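PDB 2YLN: putative ABC transporter, periplasmic binding protein, amino acid from Neisseria gonorrhoeae, which probably captures L-cystine in the periplasm as the solute receptor of an ABC transporter, closing its two lobes around the ligand. Local coordinates for residues 165-175 and 203-211. The protein carries 1 engineered substitution. Sequence-based numbering, arbitrary orientation.
Sequences VKTAQSLTSNY and RADATLNDE. With CYS (cysteine), chain B; CYS (cysteine), chain C.
Q169 exchanges two hydrogen bonds with the backbone of L208: L208 N donates to Q169 OE1 at 2.8 Å, and Q169 NE2 donates to L208 O at 2.9 Å. Both are nearly straight and use in-plane lone pairs, so the primary amide stands in for a peptide group. A bend at chi2 (-72°) brings it there. Strands 166-169 and 206-210 run at 37° to each other, and the amide probably makes up for backbone pairing lost as they part. Their main chains pair near T167 and A206, where K166 O accepts from N of both D205 and A206. T207 turns OG1 anti to its backbone N and donates to A168 O at 2.6 Å. Small A168 and A204 let their CB atoms meet at 4.1 Å.

Y175 continues the contact into the ligand site. Its CB rests 3.3 Å from L208 O. From CG outward the ring lies flat over N209, whose CA makes a CH-pi contact 3.6 Å from the ring centre. CE2 lies nearest N209 OD1, and the sulfur of the chain C cysteine meets the ring at its edge; CE1 nears N209 C. OH reaches D210 CB at 3.4 Å and is hydrogen-bonded to a water, which donates to D210 OD1, itself hydrogen-bonded to S144 OG.

N209 gives ND2 to the carboxylate of the chain C cysteine, while OD1 is held by Y67. S170 OG grips the other oxygen of that carboxylate, and N174 N binds the second cysteine's. SG of the chain B cysteine and SG of the chain C cysteine, 2.1 Å apart, make one cystine. Neighbouring parallel strands whose C-terminal ends carry ligand-binding residues characterise the alpha/beta lobes of family 3 solute-binding proteins.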
# COMPACT_ATOMS: atom_id res chain seq x y z
N VAL A 165 10.69 -11.45 -19.18
CA VAL A 165 9.45 -12.09 -19.01
C VAL A 165 8.34 -11.06 -18.82
O VAL A 165 8.50 -10.06 -18.15
CB VAL A 165 9.55 -13.01 -17.77
CG1 VAL A 165 8.23 -13.59 -17.40
CG2 VAL A 165 10.60 -14.12 -17.97
N LYS A 166 7.16 -11.38 -19.35
CA LYS A 166 5.97 -10.52 -19.17
C LYS A 166 5.54 -10.52 -17.75
O LYS A 166 5.10 -11.53 -17.21
CB LYS A 166 4.82 -10.97 -20.04
CG LYS A 166 5.03 -10.71 -21.57
CD LYS A 166 3.74 -11.05 -22.36
CE LYS A 166 4.00 -11.19 -23.90
NZ LYS A 166 5.16 -12.09 -24.19
N THR A 167 5.60 -9.33 -17.11
CA THR A 167 5.42 -9.18 -15.72
C THR A 167 4.39 -8.07 -15.57
O THR A 167 4.65 -6.93 -15.95
CB THR A 167 6.75 -8.93 -15.09
OG1 THR A 167 7.70 -10.00 -15.33
CG2 THR A 167 6.54 -8.59 -13.66
N ALA A 168 3.19 -8.45 -15.09
CA ALA A 168 2.06 -7.51 -15.01
C ALA A 168 2.17 -6.67 -13.73
O ALA A 168 2.28 -7.25 -12.68
CB ALA A 168 0.80 -8.24 -15.08
N GLN A 169 2.22 -5.37 -13.87
CA GLN A 169 2.36 -4.48 -12.72
C GLN A 169 1.70 -3.16 -12.94
O GLN A 169 1.57 -2.70 -14.09
CB GLN A 169 3.85 -4.15 -12.47
CG GLN A 169 4.81 -5.32 -12.34
CD GLN A 169 4.73 -6.18 -11.07
OE1 GLN A 169 5.40 -7.20 -11.05
NE2 GLN A 169 3.96 -5.77 -10.06
N SER A 170 1.33 -2.49 -11.86
CA SER A 170 1.18 -1.08 -11.88
C SER A 170 2.57 -0.44 -12.05
O SER A 170 3.52 -0.80 -11.36
CB SER A 170 0.47 -0.56 -10.64
OG SER A 170 1.22 -0.86 -9.46
N LEU A 171 2.74 0.43 -13.04
CA LEU A 171 4.08 0.84 -13.47
C LEU A 171 4.89 1.58 -12.44
O LEU A 171 6.11 1.48 -12.41
CB LEU A 171 4.05 1.61 -14.72
CG LEU A 171 3.47 0.91 -15.92
CD1 LEU A 171 3.58 1.89 -17.12
CD2 LEU A 171 4.10 -0.48 -16.15
N THR A 172 4.22 2.41 -11.64
CA THR A 172 4.90 3.32 -10.73
C THR A 172 4.96 2.79 -9.32
O THR A 172 5.52 3.45 -8.45
CB THR A 172 4.20 4.71 -10.68
OG1 THR A 172 2.95 4.56 -10.00
CG2 THR A 172 4.02 5.30 -12.09
N SER A 173 4.40 1.61 -9.06
CA SER A 173 4.52 1.03 -7.72
C SER A 173 5.93 0.63 -7.46
O SER A 173 6.73 0.42 -8.39
CB SER A 173 3.54 -0.16 -7.56
OG SER A 173 3.88 -1.18 -8.45
N ASN A 174 6.29 0.39 -6.21
CA ASN A 174 7.54 -0.20 -5.93
C ASN A 174 7.75 -1.51 -6.65
O ASN A 174 8.86 -1.86 -7.08
CB ASN A 174 7.84 -0.30 -4.43
CG ASN A 174 6.95 -1.26 -3.68
OD1 ASN A 174 5.73 -1.17 -3.70
ND2 ASN A 174 7.60 -2.23 -3.05
N TYR A 175 6.66 -2.29 -6.80
CA TYR A 175 6.72 -3.57 -7.51
C TYR A 175 7.02 -3.36 -8.99
O TYR A 175 7.85 -4.07 -9.57
CB TYR A 175 5.41 -4.31 -7.30
CG TYR A 175 4.98 -4.44 -5.87
CD1 TYR A 175 5.83 -5.08 -4.96
CD2 TYR A 175 3.83 -3.90 -5.41
CE1 TYR A 175 5.48 -5.13 -3.61
CE2 TYR A 175 3.48 -3.96 -4.09
CZ TYR A 175 4.33 -4.51 -3.17
OH TYR A 175 4.05 -4.58 -1.85
N ARG A 203 -1.61 -14.68 -20.10
CA ARG A 203 -1.35 -13.43 -20.80
C ARG A 203 -0.17 -12.67 -20.21
O ARG A 203 0.28 -11.69 -20.80
CB ARG A 203 -2.62 -12.55 -20.86
CG ARG A 203 -3.80 -13.25 -21.61
CD ARG A 203 -4.87 -12.30 -21.95
NE ARG A 203 -5.56 -11.87 -20.84
CZ ARG A 203 -5.97 -10.60 -20.65
NH1 ARG A 203 -5.48 -9.57 -21.28
NH2 ARG A 203 -6.73 -10.35 -19.62
N ALA A 204 0.26 -13.01 -19.03
CA ALA A 204 1.52 -12.61 -18.45
C ALA A 204 2.08 -13.76 -17.66
O ALA A 204 1.32 -14.72 -17.38
CB ALA A 204 1.34 -11.41 -17.55
N ASP A 205 3.33 -13.74 -17.25
CA ASP A 205 3.88 -14.93 -16.57
C ASP A 205 4.20 -14.71 -15.09
O ASP A 205 4.36 -15.69 -14.38
CB ASP A 205 5.16 -15.40 -17.30
CG ASP A 205 4.88 -15.93 -18.68
OD1 ASP A 205 3.78 -16.48 -18.87
OD2 ASP A 205 5.79 -15.88 -19.52
N ALA A 206 4.31 -13.45 -14.65
CA ALA A 206 4.73 -13.19 -13.29
C ALA A 206 4.21 -11.87 -12.82
O ALA A 206 3.88 -11.00 -13.59
CB ALA A 206 6.24 -13.23 -13.16
N THR A 207 4.24 -11.70 -11.49
CA THR A 207 4.02 -10.42 -10.87
C THR A 207 4.67 -10.39 -9.49
O THR A 207 4.63 -11.38 -8.78
CB THR A 207 2.54 -10.02 -10.79
OG1 THR A 207 2.44 -8.63 -10.44
CG2 THR A 207 1.76 -10.82 -9.75
N LEU A 208 5.16 -9.23 -9.11
CA LEU A 208 5.59 -8.92 -7.75
C LEU A 208 4.49 -8.19 -7.04
O LEU A 208 3.88 -7.26 -7.59
CB LEU A 208 6.82 -8.02 -7.79
CG LEU A 208 8.13 -8.66 -8.24
CD1 LEU A 208 9.11 -7.56 -8.60
CD2 LEU A 208 8.67 -9.55 -7.09
N ASN A 209 4.17 -8.56 -5.78
CA ASN A 209 3.27 -7.76 -5.00
C ASN A 209 3.49 -8.11 -3.53
O ASN A 209 4.44 -8.78 -3.17
CB ASN A 209 1.84 -7.93 -5.48
CG ASN A 209 0.98 -6.70 -5.26
OD1 ASN A 209 0.63 -6.33 -4.11
ND2 ASN A 209 0.64 -6.02 -6.35
N ASP A 210 2.62 -7.61 -2.67
CA ASP A 210 2.73 -7.81 -1.27
C ASP A 210 2.32 -9.20 -0.83
O ASP A 210 1.28 -9.70 -1.27
CB ASP A 210 1.79 -6.76 -0.58
CG ASP A 210 1.83 -6.96 0.93
OD1 ASP A 210 2.81 -6.47 1.54
OD2 ASP A 210 0.91 -7.61 1.46
N GLU A 211 3.06 -9.78 0.11
CA GLU A 211 2.75 -11.12 0.59
C GLU A 211 1.34 -11.27 1.11
O GLU A 211 0.65 -12.27 0.86
CB GLU A 211 3.74 -11.53 1.68
CG GLU A 211 3.52 -12.95 2.16
CD GLU A 211 4.05 -13.25 3.55
OE1 GLU A 211 4.21 -12.31 4.37
OE2 GLU A 211 4.31 -14.38 3.85
N CYS B . 3.44 -0.68 -1.98
CA CYS B . 3.12 0.13 -3.18
C CYS B . 4.14 1.25 -3.37
O CYS B . 4.67 1.70 -2.33
CB CYS B . 1.73 0.75 -3.07
SG CYS B . 0.40 -0.45 -2.96
OXT CYS B . 4.35 1.66 -4.53
N CYS C . -2.44 -2.02 -5.39
CA CYS C . -1.55 -1.60 -6.49
C CYS C . -0.89 -2.86 -7.08
O CYS C . -1.23 -3.97 -6.59
CB CYS C . -0.49 -0.66 -5.97
SG CYS C . 0.62 -1.51 -4.76
OXT CYS C . -0.11 -2.67 -7.98
O HOH W 1 6.96 -13.78 -20.97
O HOH W 2 5.30 -5.68 0.30